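Local atomic coordinates of ribonuclease J (Methanolobus psychrophilus R15, PDB entry 5HAB), a protein that probably degrades RNA as an exoribonuclease, cutting it hydrolytically in a cleft between its metallo-beta-lactamase and beta-CASP domains. Residues A106-G111 with P430-I435. The protein carries 1 engineered substitution. Residues are numbered along the deposited sequence; the frame is centred on the assembly and turned at random.
Sequences ALDHIG and PAHGTI. Engineered in segment 106-111: Ala106 (natural residue His). With nucleotides of chain D.
His109 and His432 both place CG beside the backbone N, anti to the carbonyl carbon (chi1 -82° and -80°); their second torsions differ, and from the two halves of a metallo-beta-lactamase fold the rings reach each other edge first. His109 belongs to the family's HxHxDH motif, with His104, Ala106 (engineered, His in nature) and Asp108; His432 follows strand 427-431, where a left-handed backbone conformation turns the chain. In relatives the motif's histidines and aspartate, with a histidine equivalent to His432, bind the catalytic zinc ions. In this model NE2 of His109 and NE2 of His432 instead hydrogen-bond directly to each other at 2.9 Å, the ring planes nearly perpendicular (86°). His104 stacks on His109, while the carbonyl of His432 is held by Thr230.

Asp108 comes less close, its OD2 4.5 Å from CD2 of His432. The RNA approaches the first turn of helix 107-110: Leu107 N donates to OP2 of A3 of chain D over 3.1 Å, and that oxygen also lies 3.2 Å from CB of Ala106. Backbone O of Ala106, at the N-cap, accepts from both His109 N and Ile110 N. Alongside the same nucleotide, Leu107 sets CD1 3.4 Å from C5' of A3 of chain D.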
loop_
_atom_site.group_PDB
_atom_site.type_symbol
_atom_site.label_atom_id
_atom_site.label_comp_id
_atom_site.label_asym_id
_atom_site.label_seq_id
_atom_site.Cartn_x
_atom_site.Cartn_y
_atom_site.Cartn_z
ATOM N N ALA B 106 -24.317 12.762 15.112
ATOM C CA ALA B 106 -23.109 11.978 15.363
ATOM C C ALA B 106 -22.039 12.883 15.960
ATOM O O ALA B 106 -22.123 14.106 15.832
ATOM C CB ALA B 106 -22.612 11.325 14.085
ATOM N N LEU B 107 -21.026 12.286 16.589
ATOM C CA LEU B 107 -20.045 13.048 17.371
ATOM C C LEU B 107 -19.184 14.015 16.563
ATOM O O LEU B 107 -18.617 14.950 17.121
ATOM C CB LEU B 107 -19.113 12.113 18.146
ATOM C CG LEU B 107 -19.649 11.420 19.401
ATOM C CD1 LEU B 107 -18.510 10.730 20.128
ATOM C CD2 LEU B 107 -20.341 12.410 20.317
ATOM N N ASP B 108 -19.058 13.790 15.262
ATOM C CA ASP B 108 -18.255 14.698 14.458
ATOM C C ASP B 108 -19.083 15.931 14.091
ATOM O O ASP B 108 -18.597 16.829 13.405
ATOM C CB ASP B 108 -17.715 14.000 13.205
ATOM C CG ASP B 108 -18.785 13.736 12.174
ATOM O OD1 ASP B 108 -19.872 13.242 12.540
ATOM O OD2 ASP B 108 -18.536 14.037 10.991
ATOM N N HIS B 109 -20.325 15.981 14.571
ATOM C CA HIS B 109 -21.151 17.175 14.424
ATOM C C HIS B 109 -21.664 17.759 15.747
ATOM O O HIS B 109 -21.900 18.960 15.835
ATOM C CB HIS B 109 -22.341 16.890 13.509
ATOM C CG HIS B 109 -22.010 16.978 12.056
ATOM N ND1 HIS B 109 -22.974 17.042 11.073
ATOM C CD2 HIS B 109 -20.817 17.007 11.417
ATOM C CE1 HIS B 109 -22.388 17.108 9.890
ATOM N NE2 HIS B 109 -21.080 17.088 10.071
ATOM N N ILE B 110 -21.833 16.935 16.778
ATOM C CA ILE B 110 -22.331 17.461 18.048
ATOM C C ILE B 110 -21.426 17.123 19.222
ATOM O O ILE B 110 -21.731 17.482 20.355
ATOM C CB ILE B 110 -23.765 16.972 18.348
ATOM C CG1 ILE B 110 -23.775 15.476 18.679
ATOM C CG2 ILE B 110 -24.703 17.310 17.200
ATOM C CD1 ILE B 110 -25.068 15.007 19.315
ATOM N N GLY B 111 -20.311 16.453 18.957
ATOM C CA GLY B 111 -19.417 16.027 20.022
ATOM C C GLY B 111 -18.828 17.136 20.881
ATOM O O GLY B 111 -18.468 16.903 22.034
ATOM N N PRO B 430 -14.540 23.250 -0.233
ATOM C CA PRO B 430 -14.506 21.906 0.347
ATOM C C PRO B 430 -14.234 21.929 1.842
ATOM O O PRO B 430 -13.490 22.777 2.326
ATOM C CB PRO B 430 -13.362 21.219 -0.418
ATOM C CG PRO B 430 -12.476 22.338 -0.855
ATOM C CD PRO B 430 -13.406 23.495 -1.143
ATOM N N ALA B 431 -14.838 20.988 2.558
ATOM C CA ALA B 431 -14.746 20.925 4.012
ATOM C C ALA B 431 -14.708 19.465 4.465
ATOM O O ALA B 431 -14.717 18.560 3.631
ATOM C CB ALA B 431 -15.919 21.648 4.642
ATOM N N HIS B 432 -14.689 19.243 5.778
ATOM C CA HIS B 432 -14.726 17.890 6.348
ATOM C C HIS B 432 -13.607 16.999 5.823
ATOM O O HIS B 432 -13.866 15.906 5.320
ATOM C CB HIS B 432 -16.070 17.204 6.064
ATOM C CG HIS B 432 -17.181 17.622 6.977
ATOM N ND1 HIS B 432 -17.400 18.934 7.337
ATOM C CD2 HIS B 432 -18.138 16.895 7.601
ATOM C CE1 HIS B 432 -18.444 18.998 8.147
ATOM N NE2 HIS B 432 -18.913 17.774 8.318
ATOM N N GLY B 433 -12.367 17.450 5.947
ATOM C CA GLY B 433 -11.253 16.617 5.547
ATOM C C GLY B 433 -9.903 17.290 5.622
ATOM O O GLY B 433 -9.785 18.444 6.037
ATOM N N THR B 434 -8.878 16.545 5.226
ATOM C CA THR B 434 -7.519 17.057 5.160
ATOM C C THR B 434 -7.352 17.904 3.912
ATOM O O THR B 434 -8.243 17.948 3.063
ATOM C CB THR B 434 -6.501 15.921 5.138
ATOM O OG1 THR B 434 -6.783 15.071 4.019
ATOM C CG2 THR B 434 -6.593 15.099 6.436
ATOM N N ILE B 435 -6.216 18.579 3.796
ATOM C CA ILE B 435 -5.927 19.321 2.579
ATOM C C ILE B 435 -5.770 18.358 1.391
ATOM O O ILE B 435 -6.074 18.719 0.257
ATOM C CB ILE B 435 -4.694 20.243 2.762
ATOM C CG1 ILE B 435 -4.511 21.145 1.528
ATOM C CG2 ILE B 435 -3.435 19.433 3.096
ATOM C CD1 ILE B 435 -3.420 22.191 1.687
ATOM P P A D 3 -20.426 8.235 16.399
ATOM O OP1 A D 3 -21.726 7.754 16.936
ATOM O OP2 A D 3 -20.402 9.408 15.491
ATOM O "O5'" A D 3 -19.459 8.559 17.626
ATOM C "C5'" A D 3 -19.431 7.729 18.780
ATOM C "C4'" A D 3 -18.357 6.674 18.685
ATOM O "O4'" A D 3 -17.050 7.250 18.939
ATOM C "C3'" A D 3 -18.453 5.530 19.680
ATOM O "O3'" A D 3 -19.400 4.553 19.292
ATOM C "C2'" A D 3 -17.023 5.002 19.725
ATOM O "O2'" A D 3 -16.767 4.152 18.614
ATOM C "C1'" A D 3 -16.211 6.288 19.546
ATOM N N9 A D 3 -15.684 6.816 20.821
ATOM C C8 A D 3 -16.207 7.775 21.655
ATOM N N7 A D 3 -15.468 8.011 22.716
ATOM C C5 A D 3 -14.385 7.152 22.570
ATOM C C6 A D 3 -13.239 6.911 23.357
ATOM N N6 A D 3 -12.975 7.542 24.504
ATOM N N1 A D 3 -12.358 5.983 22.917
ATOM C C2 A D 3 -12.612 5.346 21.768
ATOM N N3 A D 3 -13.647 5.485 20.945
ATOM C C4 A D 3 -14.507 6.412 21.407
ATOM P P A D 2 -17.907 9.685 10.871
ATOM O OP1 A D 2 -18.604 10.202 9.664
ATOM O OP2 A D 2 -17.622 10.594 12.010
ATOM O "O5'" A D 2 -18.746 8.437 11.403
ATOM C "C5'" A D 2 -19.163 8.365 12.760
ATOM C "C4'" A D 2 -18.672 7.110 13.437
ATOM O "O4'" A D 2 -17.356 6.759 12.936
ATOM C "C3'" A D 2 -18.492 7.206 14.946
ATOM O "O3'" A D 2 -19.704 7.007 15.656
ATOM C "C2'" A D 2 -17.431 6.150 15.237
ATOM O "O2'" A D 2 -18.012 4.858 15.326
ATOM C "C1'" A D 2 -16.570 6.217 13.975
ATOM N N9 A D 2 -15.367 7.056 14.140
ATOM C C8 A D 2 -15.048 8.193 13.437
ATOM N N7 A D 2 -13.898 8.724 13.775
ATOM C C5 A D 2 -13.418 7.871 14.758
ATOM C C6 A D 2 -12.237 7.887 15.521
ATOM N N6 A D 2 -11.293 8.828 15.404
ATOM N N1 A D 2 -12.061 6.891 16.418
ATOM C C2 A D 2 -13.011 5.950 16.531
ATOM N N3 A D 2 -14.161 5.828 15.871
ATOM C C4 A D 2 -14.304 6.830 14.985
#